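Local coordinates for protein probable manganase-dependent inorganic pyrophosphatase (Clostridium perfringens, PDB 3L2B) that probably hydrolyses inorganic pyrophosphate and, through a regulatory region of CBS and DRTGG domains, binds the activator diadenosine tetraphosphate, at residues 196-201 against 219-224; 15-20 against 230-235. One frame throughout, in Å; residues are numbered along the deposited sequence.

Interaction 1: residues 196-201 against 219-224; sequences LVAVST and NYPVID. With B4P (bis(adenosine)-5'-tetraphosphate), chain C.
Val199 and Val222 meet across two parallel strands which, with the intervening helix 205-215, form a beta-alpha-beta unit of a CBS domain. The backbones are joined by hydrogen bonds from Val199 N to Pro221 O, from Ile223 N to Val199 O and from Thr201 N to Ile223 O. Val222 is forked, with CG1 anti to the backbone N (chi1 173°), and its two methyls serve different partners. Val222 CG2 lies obliquely against Val199 CG2 at 3.7 Å, while Val222 CG1 meets Thr201 CG2 at 3.8 Å, the two side chains crossing at about a right angle. The pairing of Ser200 with Ile223 turns to the other face of the sheet, where Ser200 OG rests 3.6 Å from Ile223 CG1. Pro221 supplies a bump of its own: Pro221 CG touches Ala198 CB at 4.2 Å and, about a right angle away, Leu196 CD1 at 4.3 Å. Val197 runs alongside Tyr220, CG1 touching ring atom CE1, and its carbonyl O sits at the ring's edge, near the plane. The far end of that ring is fixed by a hydrogen bond between Tyr220 OH and Thr215 OG1. Beyond the paired strands lies one adenine of the bound diadenosine tetraphosphate, read by backbone atoms. Leu196 CD1 packs against it, 3.3 Å from N1A. Val197 N donates to N1A at 3.0 Å, and the exocyclic N6A donates to Val197 O at the same distance. A second, weak hydrogen bond runs from N6A to Asn219 O at 3.3 Å.

Interaction 2: residues 15-20 against 230-235; sequences DKIAPL and VGSIAR
Asp15 and Ser232 form a single antiparallel, hydrogen-bonded bridge, where a loop of the first CBS domain meets a strand of the second. Two backbone bonds close the pair: Asp15 N donates to Ser232 O and Ser232 N to Asp15 O, each at 2.7 Å. Both are short but bent, with N-H...O angles of 141° and 137°. Ile17 adds the apolar part, and its chain is worth following outward. CB starts off to the side of the strand. Ile17 CG1, anti to the carbonyl carbon, turns toward Ser232 and comes to 4.0 Å from Ser232 CB. An extended second torsion (chi2 169°) then carries Ile17 CD1 over that same carbon, where it stops 3.3 Å from Ser232 CB, tighter than ordinary carbon contact. Ile17 CD1 passes the serine hydroxyl more loosely, 4.0 Å from Ser232 OG. Lys16 begins by heading away from the strand, but its bent chain brings Lys16 CD to within 3.3 Å of Val230 O. At Val230 and Gly231 the strand carries a classic beta bulge, both residues facing Val222. Gly231 has backbone angles suited to glycine, and with no side chain in the way Asp15 O comes to 3.2 Å from Gly231 CA. Around the contact, Ile17 also packs on Ile41 and Pro42 of strand 40-44, and further along the loop Leu20 lies against helix 26-35. On the opposite flank of strand 229-234 runs strand 219-223, so that the loop from the first CBS domain borders the sheet of the second.

Overall arrangement
Interactions 1 and 2 have centres about 8 Å apart and share one three-strand sheet. In it, strand 219-223 lies between strand 199-200, its parallel partner in interaction 1, and the antiparallel strand 229-234 of interaction 2. Val222 connects them, its O and N probably hydrogen-bonded to Val230 N and Gly231 O. Along the chain, 15-20 comes first and the segments 196-201, 219-224 and 230-235 follow. Interaction 1 is therefore local to the second CBS domain, whereas interaction 2 joins segments of the two CBS domains across the long insertion containing the DRTGG domain. Such pairing of CBS domains is consistent with a Bateman module, here with one adenine beside the sheet and the ligand also binding the second subunit.

Interaction 1: residues 196-201 against 219-224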
ATOM      1  N   LEU A 196     -19.964  11.169  -2.998  1.00 58.19           N
ATOM      2  CA  LEU A 196     -19.393  11.951  -1.910  1.00 56.36           C
ATOM      3  C   LEU A 196     -20.549  12.735  -1.354  1.00 55.53           C
ATOM      4  O   LEU A 196     -21.332  13.307  -2.103  1.00 56.65           O
ATOM      5  CB  LEU A 196     -18.277  12.884  -2.400  1.00 55.28           C
ATOM      6  CG  LEU A 196     -17.600  13.770  -1.358  1.00 54.84           C
ATOM      7  CD1 LEU A 196     -17.147  13.008  -0.105  1.00 56.52           C
ATOM      8  CD2 LEU A 196     -16.421  14.463  -1.976  1.00 54.24           C
ATOM      9  N   VAL A 197     -20.699  12.698  -0.046  1.00 53.85           N
ATOM     10  CA  VAL A 197     -21.772  13.435   0.602  1.00 53.07           C
ATOM     11  C   VAL A 197     -21.191  14.662   1.284  1.00 51.67           C
ATOM     12  O   VAL A 197     -20.386  14.561   2.205  1.00 50.68           O
ATOM     13  CB  VAL A 197     -22.529  12.548   1.612  1.00 53.77           C
ATOM     14  CG1 VAL A 197     -23.662  13.323   2.258  1.00 53.77           C
ATOM     15  CG2 VAL A 197     -23.047  11.268   0.919  1.00 53.87           C
ATOM     16  N   ALA A 198     -21.599  15.823   0.779  1.00 51.40           N
ATOM     17  CA  ALA A 198     -21.171  17.121   1.288  1.00 50.08           C
ATOM     18  C   ALA A 198     -22.370  17.859   1.804  1.00 50.60           C
ATOM     19  O   ALA A 198     -23.490  17.558   1.439  1.00 52.05           O
ATOM     20  CB  ALA A 198     -20.533  17.920   0.186  1.00 49.70           C
ATOM     21  N   VAL A 199     -22.118  18.846   2.645  1.00 49.79           N
ATOM     22  CA  VAL A 199     -23.160  19.740   3.110  1.00 49.67           C
ATOM     23  C   VAL A 199     -22.793  21.181   2.767  1.00 49.57           C
ATOM     24  O   VAL A 199     -21.627  21.521   2.585  1.00 48.73           O
ATOM     25  CB  VAL A 199     -23.421  19.576   4.619  1.00 49.59           C
ATOM     26  CG1 VAL A 199     -23.700  18.132   4.944  1.00 49.48           C
ATOM     27  CG2 VAL A 199     -22.260  20.064   5.432  1.00 49.26           C
ATOM     28  N   SER A 200     -23.809  22.014   2.624  1.00 50.11           N
ATOM     29  CA  SER A 200     -23.601  23.444   2.348  1.00 51.21           C
ATOM     30  C   SER A 200     -23.753  24.291   3.604  1.00 50.70           C
ATOM     31  O   SER A 200     -24.580  24.017   4.451  1.00 49.92           O
ATOM     32  CB  SER A 200     -24.574  23.961   1.270  1.00 52.05           C
ATOM     33  OG  SER A 200     -24.342  23.333   0.018  1.00 54.45           O
ATOM     34  N   THR A 201     -22.945  25.338   3.686  1.00 51.63           N
ATOM     35  CA  THR A 201     -23.033  26.323   4.773  1.00 52.39           C
ATOM     36  C   THR A 201     -24.471  26.764   5.050  1.00 54.14           C
ATOM     37  O   THR A 201     -24.865  26.998   6.196  1.00 53.51           O
ATOM     38  CB  THR A 201     -22.228  27.600   4.449  1.00 53.05           C
ATOM     39  OG1 THR A 201     -22.521  28.007   3.117  1.00 53.19           O
ATOM     40  CG2 THR A 201     -20.726  27.388   4.589  1.00 51.81           C
ATOM     41  N   ASN A 219     -17.415  12.325   9.182  1.00 50.13           N
ATOM     42  CA  ASN A 219     -17.150  13.725   8.801  1.00 49.11           C
ATOM     43  C   ASN A 219     -17.642  14.058   7.386  1.00 48.25           C
ATOM     44  O   ASN A 219     -17.616  13.210   6.483  1.00 48.13           O
ATOM     45  CB  ASN A 219     -15.655  14.051   8.889  1.00 48.75           C
ATOM     46  CG  ASN A 219     -15.117  13.988  10.297  1.00 50.77           C
ATOM     47  OD1 ASN A 219     -15.473  14.808  11.164  1.00 51.86           O
ATOM     48  ND2 ASN A 219     -14.253  12.996  10.550  1.00 50.90           N
ATOM     49  N   TYR A 220     -18.094  15.292   7.219  1.00 47.57           N
ATOM     50  CA  TYR A 220     -18.676  15.763   5.961  1.00 47.54           C
ATOM     51  C   TYR A 220     -18.064  17.087   5.457  1.00 46.74           C
ATOM     52  O   TYR A 220     -17.978  18.068   6.184  1.00 46.93           O
ATOM     53  CB  TYR A 220     -20.193  15.913   6.121  1.00 48.11           C
ATOM     54  CG  TYR A 220     -20.910  14.618   6.453  1.00 49.66           C
ATOM     55  CD1 TYR A 220     -21.584  13.901   5.477  1.00 50.22           C
ATOM     56  CD2 TYR A 220     -20.919  14.125   7.755  1.00 52.21           C
ATOM     57  CE1 TYR A 220     -22.246  12.731   5.787  1.00 52.39           C
ATOM     58  CE2 TYR A 220     -21.565  12.947   8.075  1.00 53.44           C
ATOM     59  CZ  TYR A 220     -22.232  12.250   7.091  1.00 54.20           C
ATOM     60  OH  TYR A 220     -22.863  11.068   7.421  1.00 55.11           O
ATOM     61  N   PRO A 221     -17.624  17.116   4.203  1.00 46.59           N
ATOM     62  CA  PRO A 221     -17.082  18.400   3.766  1.00 46.31           C
ATOM     63  C   PRO A 221     -18.166  19.452   3.634  1.00 46.77           C
ATOM     64  O   PRO A 221     -19.296  19.157   3.283  1.00 47.49           O
ATOM     65  CB  PRO A 221     -16.426  18.076   2.426  1.00 46.29           C
ATOM     66  CG  PRO A 221     -16.928  16.681   2.043  1.00 46.37           C
ATOM     67  CD  PRO A 221     -17.255  16.004   3.309  1.00 46.36           C
ATOM     68  N   VAL A 222     -17.806  20.667   3.993  1.00 47.36           N
ATOM     69  CA  VAL A 222     -18.718  21.796   3.967  1.00 48.14           C
ATOM     70  C   VAL A 222     -18.314  22.713   2.840  1.00 49.67           C
ATOM     71  O   VAL A 222     -17.152  23.126   2.742  1.00 49.42           O
ATOM     72  CB  VAL A 222     -18.659  22.588   5.276  1.00 48.25           C
ATOM     73  CG1 VAL A 222     -19.487  23.849   5.162  1.00 46.36           C
ATOM     74  CG2 VAL A 222     -19.105  21.680   6.462  1.00 46.47           C
ATOM     75  N   ILE A 223     -19.282  22.993   1.978  1.00 51.54           N
ATOM     76  CA  ILE A 223     -19.096  23.913   0.860  1.00 53.44           C
ATOM     77  C   ILE A 223     -19.989  25.148   1.090  1.00 55.60           C
ATOM     78  O   ILE A 223     -21.041  25.062   1.706  1.00 55.20           O
ATOM     79  CB  ILE A 223     -19.401  23.252  -0.536  1.00 54.24           C
ATOM     80  CG1 ILE A 223     -20.877  22.843  -0.661  1.00 55.03           C
ATOM     81  CG2 ILE A 223     -18.498  22.032  -0.799  1.00 51.68           C
ATOM     82  CD1 ILE A 223     -21.215  22.152  -2.015  1.00 55.72           C
ATOM     83  N   ASP A 224     -19.551  26.306   0.616  1.00 57.83           N
ATOM     84  CA  ASP A 224     -20.348  27.515   0.805  1.00 60.28           C
ATOM     85  C   ASP A 224     -21.405  27.689  -0.289  1.00 62.77           C
ATOM     86  O   ASP A 224     -21.625  26.794  -1.130  1.00 62.91           O
ATOM     87  CB  ASP A 224     -19.467  28.772   0.977  1.00 61.09           C
ATOM     88  CG  ASP A 224     -18.773  29.199  -0.301  1.00 61.36           C
ATOM     89  OD1 ASP A 224     -19.195  28.775  -1.396  1.00 60.46           O
ATOM     90  OD2 ASP A 224     -17.770  29.929  -0.195  1.00 63.33           O
TER
HETATM   91  PA  B4P C   1     -16.295   6.707   7.851  1.00 52.58           P
HETATM   92  O1A B4P C   1     -17.432   5.808   8.065  1.00 56.52           O
HETATM   93  O2A B4P C   1     -16.626   8.252   8.058  1.00 59.37           O
HETATM   94  O3A B4P C   1     -15.130   6.139   8.762  1.00 53.06           O
HETATM   95  PB  B4P C   1     -13.824   6.882   9.301  1.00 52.62           P
HETATM   96  O1B B4P C   1     -14.168   7.879  10.328  1.00 55.51           O
HETATM   97  O2B B4P C   1     -12.966   7.456   8.089  1.00 55.97           O
HETATM   98  O3B B4P C   1     -13.073   5.611   9.925  1.00 54.03           O
HETATM   99  PG  B4P C   1     -13.309   5.124  11.434  1.00 56.15           P
HETATM  100  O1G B4P C   1     -14.761   5.181  11.720  1.00 57.40           O
HETATM  101  O2G B4P C   1     -12.607   3.735  11.736  1.00 55.77           O
HETATM  102  O3G B4P C   1     -12.480   6.184  12.301  1.00 58.28           O
HETATM  103  PD  B4P C   1     -12.303   5.954  13.885  1.00 56.92           P
HETATM  104  O1D B4P C   1     -12.143   7.252  14.562  1.00 54.44           O
HETATM  105  O2D B4P C   1     -13.516   5.069  14.459  1.00 56.97           O
HETATM  106  O5E B4P C   1     -15.855   6.547   6.328  1.00 53.12           O
HETATM  107  C5E B4P C   1     -15.200   5.351   5.899  1.00 51.19           C
HETATM  108  C4E B4P C   1     -14.689   5.602   4.485  1.00 49.11           C
HETATM  109  O4E B4P C   1     -15.754   6.074   3.671  1.00 49.03           O
HETATM  110  C3E B4P C   1     -13.652   6.701   4.469  1.00 48.41           C
HETATM  111  O3E B4P C   1     -12.371   6.131   4.442  1.00 43.33           O
HETATM  112  C2E B4P C   1     -13.944   7.520   3.239  1.00 49.70           C
HETATM  113  O2E B4P C   1     -13.205   7.034   2.134  1.00 50.57           O
HETATM  114  C1E B4P C   1     -15.407   7.295   2.963  1.00 50.03           C
HETATM  115  N9A B4P C   1     -16.131   8.521   3.390  1.00 48.22           N
HETATM  116  C8A B4P C   1     -15.964   9.185   4.562  1.00 48.60           C
HETATM  117  N7A B4P C   1     -16.769  10.287   4.625  1.00 48.47           N
HETATM  118  C5A B4P C   1     -17.472  10.338   3.486  1.00 48.14           C
HETATM  119  C6A B4P C   1     -18.482  11.223   2.905  1.00 49.87           C
HETATM  120  N6A B4P C   1     -18.934  12.288   3.571  1.00 50.40           N
HETATM  121  N1A B4P C   1     -18.951  10.944   1.668  1.00 54.24           N
HETATM  122  C2A B4P C   1     -18.519   9.867   0.987  1.00 51.64           C
HETATM  123  N3A B4P C   1     -17.592   9.029   1.455  1.00 51.24           N
HETATM  124  C4A B4P C   1     -17.031   9.190   2.670  1.00 49.57           C
HETATM  125  O5F B4P C   1     -10.949   5.126  13.917  1.00 57.01           O
HETATM  126  C5F B4P C   1      -9.778   5.706  13.371  1.00 55.75           C
HETATM  127  C4F B4P C   1      -8.661   4.705  13.503  1.00 50.65           C
HETATM  128  O4F B4P C   1      -8.376   4.505  14.892  1.00 50.59           O
HETATM  129  C3F B4P C   1      -9.060   3.372  12.911  1.00 51.10           C
HETATM  130  O3F B4P C   1      -8.518   3.221  11.597  1.00 51.56           O
HETATM  131  C2F B4P C   1      -8.469   2.358  13.878  1.00 49.63           C
HETATM  132  O2F B4P C   1      -7.181   2.044  13.391  1.00 48.76           O
HETATM  133  C1F B4P C   1      -8.382   3.108  15.209  1.00 49.74           C
HETATM  134  N9B B4P C   1      -9.533   2.678  16.029  1.00 49.41           N
HETATM  135  C8B B4P C   1     -10.803   2.479  15.622  1.00 49.32           C
HETATM  136  N7B B4P C   1     -11.567   2.041  16.652  1.00 49.03           N
HETATM  137  C5B B4P C   1     -10.792   1.944  17.736  1.00 50.11           C
HETATM  138  C6B B4P C   1     -10.974   1.538  19.142  1.00 49.87           C
HETATM  139  N6B B4P C   1     -12.177   1.144  19.602  1.00 49.87           N
HETATM  140  N1B B4P C   1      -9.904   1.577  19.946  1.00 51.41           N
HETATM  141  C2B B4P C   1      -8.699   1.968  19.510  1.00 53.18           C
HETATM  142  N3B B4P C   1      -8.456   2.335  18.243  1.00 52.25           N
HETATM  143  C4B B4P C   1      -9.451   2.348  17.320  1.00 51.57           C

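Interaction 2: residues 15-20 against 230-235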
ATOM      1  N   ASP A  15     -14.247  22.279  11.217  1.00 57.88           N
ATOM      2  CA  ASP A  15     -12.824  22.130  10.967  1.00 58.64           C
ATOM      3  C   ASP A  15     -12.501  22.787   9.645  1.00 58.61           C
ATOM      4  O   ASP A  15     -12.957  22.351   8.579  1.00 58.50           O
ATOM      5  CB  ASP A  15     -12.417  20.656  10.903  1.00 58.47           C
ATOM      6  CG  ASP A  15     -12.911  19.855  12.087  1.00 59.05           C
ATOM      7  OD1 ASP A  15     -12.775  20.304  13.243  1.00 60.39           O
ATOM      8  OD2 ASP A  15     -13.436  18.752  11.852  1.00 62.15           O
ATOM      9  N   LYS A  16     -11.713  23.848   9.717  1.00 59.59           N
ATOM     10  CA  LYS A  16     -11.180  24.454   8.521  1.00 60.02           C
ATOM     11  C   LYS A  16     -10.053  23.551   8.103  1.00 59.47           C
ATOM     12  O   LYS A  16      -9.104  23.351   8.843  1.00 61.04           O
ATOM     13  CB  LYS A  16     -10.674  25.869   8.777  1.00 61.54           C
ATOM     14  CG  LYS A  16     -11.716  26.804   9.352  1.00 63.86           C
ATOM     15  CD  LYS A  16     -12.900  27.017   8.402  1.00 65.60           C
ATOM     16  CE  LYS A  16     -14.070  27.714   9.118  1.00 67.39           C
ATOM     17  NZ  LYS A  16     -13.635  28.765  10.106  1.00 69.35           N
ATOM     18  N   ILE A  17     -10.186  22.944   6.944  1.00 58.32           N
ATOM     19  CA  ILE A  17      -9.100  22.123   6.404  1.00 57.30           C
ATOM     20  C   ILE A  17      -8.760  22.708   5.078  1.00 55.92           C
ATOM     21  O   ILE A  17      -9.645  22.870   4.241  1.00 55.24           O
ATOM     22  CB  ILE A  17      -9.515  20.667   6.115  1.00 56.94           C
ATOM     23  CG1 ILE A  17     -10.444  20.089   7.188  1.00 57.90           C
ATOM     24  CG2 ILE A  17      -8.267  19.788   5.916  1.00 57.02           C
ATOM     25  CD1 ILE A  17     -11.037  18.759   6.750  1.00 58.57           C
ATOM     26  N   ALA A  18      -7.493  23.022   4.882  1.00 55.33           N
ATOM     27  CA  ALA A  18      -7.020  23.421   3.555  1.00 55.48           C
ATOM     28  C   ALA A  18      -7.058  22.187   2.650  1.00 53.31           C
ATOM     29  O   ALA A  18      -6.436  21.186   2.962  1.00 52.82           O
ATOM     30  CB  ALA A  18      -5.589  24.004   3.619  1.00 56.64           C
ATOM     31  N   PRO A  19      -7.827  22.243   1.559  1.00 52.26           N
ATOM     32  CA  PRO A  19      -7.957  21.067   0.674  1.00 50.96           C
ATOM     33  C   PRO A  19      -6.750  20.795  -0.182  1.00 50.72           C
ATOM     34  O   PRO A  19      -5.967  21.680  -0.450  1.00 51.58           O
ATOM     35  CB  PRO A  19      -9.143  21.413  -0.225  1.00 50.85           C
ATOM     36  CG  PRO A  19      -9.323  22.902  -0.108  1.00 51.87           C
ATOM     37  CD  PRO A  19      -8.703  23.360   1.162  1.00 52.19           C
ATOM     38  N   LEU A  20      -6.622  19.542  -0.593  1.00 49.58           N
ATOM     39  CA  LEU A  20      -5.576  19.130  -1.517  1.00 48.46           C
ATOM     40  C   LEU A  20      -5.913  19.497  -2.957  1.00 47.95           C
ATOM     41  O   LEU A  20      -7.057  19.384  -3.408  1.00 46.94           O
ATOM     42  CB  LEU A  20      -5.392  17.611  -1.443  1.00 47.82           C
ATOM     43  CG  LEU A  20      -4.913  17.082  -0.096  1.00 48.11           C
ATOM     44  CD1 LEU A  20      -4.789  15.592  -0.140  1.00 46.85           C
ATOM     45  CD2 LEU A  20      -3.568  17.727   0.297  1.00 49.74           C
ATOM     46  N   VAL A 230     -15.249  25.034   2.230  1.00 58.14           N
ATOM     47  CA  VAL A 230     -15.082  25.929   3.367  1.00 58.58           C
ATOM     48  C   VAL A 230     -14.610  25.203   4.612  1.00 58.17           C
ATOM     49  O   VAL A 230     -14.383  25.827   5.645  1.00 59.08           O
ATOM     50  CB  VAL A 230     -16.390  26.691   3.666  1.00 58.83           C
ATOM     51  CG1 VAL A 230     -16.587  26.861   5.146  1.00 59.51           C
ATOM     52  CG2 VAL A 230     -16.368  28.053   2.954  1.00 59.54           C
ATOM     53  N   GLY A 231     -14.469  23.883   4.497  1.00 57.15           N
ATOM     54  CA  GLY A 231     -14.041  23.045   5.612  1.00 56.27           C
ATOM     55  C   GLY A 231     -14.736  21.696   5.746  1.00 54.87           C
ATOM     56  O   GLY A 231     -15.154  21.069   4.787  1.00 53.76           O
ATOM     57  N   SER A 232     -14.865  21.273   6.989  1.00 54.11           N
ATOM     58  CA  SER A 232     -15.412  19.962   7.301  1.00 53.10           C
ATOM     59  C   SER A 232     -16.125  20.024   8.639  1.00 52.86           C
ATOM     60  O   SER A 232     -15.706  20.736   9.563  1.00 53.03           O
ATOM     61  CB  SER A 232     -14.294  18.932   7.311  1.00 52.66           C
ATOM     62  OG  SER A 232     -14.707  17.717   7.893  1.00 53.12           O
ATOM     63  N   ILE A 233     -17.238  19.318   8.713  1.00 52.35           N
ATOM     64  CA  ILE A 233     -18.004  19.220   9.956  1.00 52.52           C
ATOM     65  C   ILE A 233     -18.089  17.750  10.412  1.00 52.83           C
ATOM     66  O   ILE A 233     -18.215  16.850   9.601  1.00 51.04           O
ATOM     67  CB  ILE A 233     -19.424  19.871   9.809  1.00 51.89           C
ATOM     68  CG1 ILE A 233     -20.123  19.893  11.150  1.00 53.45           C
ATOM     69  CG2 ILE A 233     -20.295  19.139   8.826  1.00 50.25           C
ATOM     70  CD1 ILE A 233     -21.192  20.995  11.276  1.00 55.89           C
ATOM     71  N   ALA A 234     -18.009  17.544  11.720  1.00 54.70           N
ATOM     72  CA  ALA A 234     -18.159  16.204  12.318  1.00 56.70           C
ATOM     73  C   ALA A 234     -19.628  15.814  12.495  1.00 58.09           C
ATOM     74  O   ALA A 234     -20.501  16.658  12.706  1.00 58.02           O
ATOM     75  CB  ALA A 234     -17.429  16.117  13.666  1.00 56.89           C
ATOM     76  N   ARG A 235     -19.874  14.520  12.390  1.00 60.00           N
ATOM     77  CA  ARG A 235     -21.203  13.939  12.639  1.00 62.55           C
ATOM     78  C   ARG A 235     -21.571  14.256  14.068  1.00 63.84           C
ATOM     79  O   ARG A 235     -20.777  14.055  14.970  1.00 64.44           O
ATOM     80  CB  ARG A 235     -21.182  12.423  12.404  1.00 63.36           C
ATOM     81  CG  ARG A 235     -22.515  11.696  12.581  1.00 67.40           C
ATOM     82  CD  ARG A 235     -22.537  10.346  11.814  1.00 70.35           C
ATOM     83  NE  ARG A 235     -23.201   9.281  12.562  1.00 75.62           N
ATOM     84  CZ  ARG A 235     -24.520   9.109  12.643  1.00 78.98           C
ATOM     85  NH1 ARG A 235     -25.352   9.932  12.019  1.00 79.56           N
ATOM     86  NH2 ARG A 235     -25.011   8.110  13.366  1.00 81.57           N
TER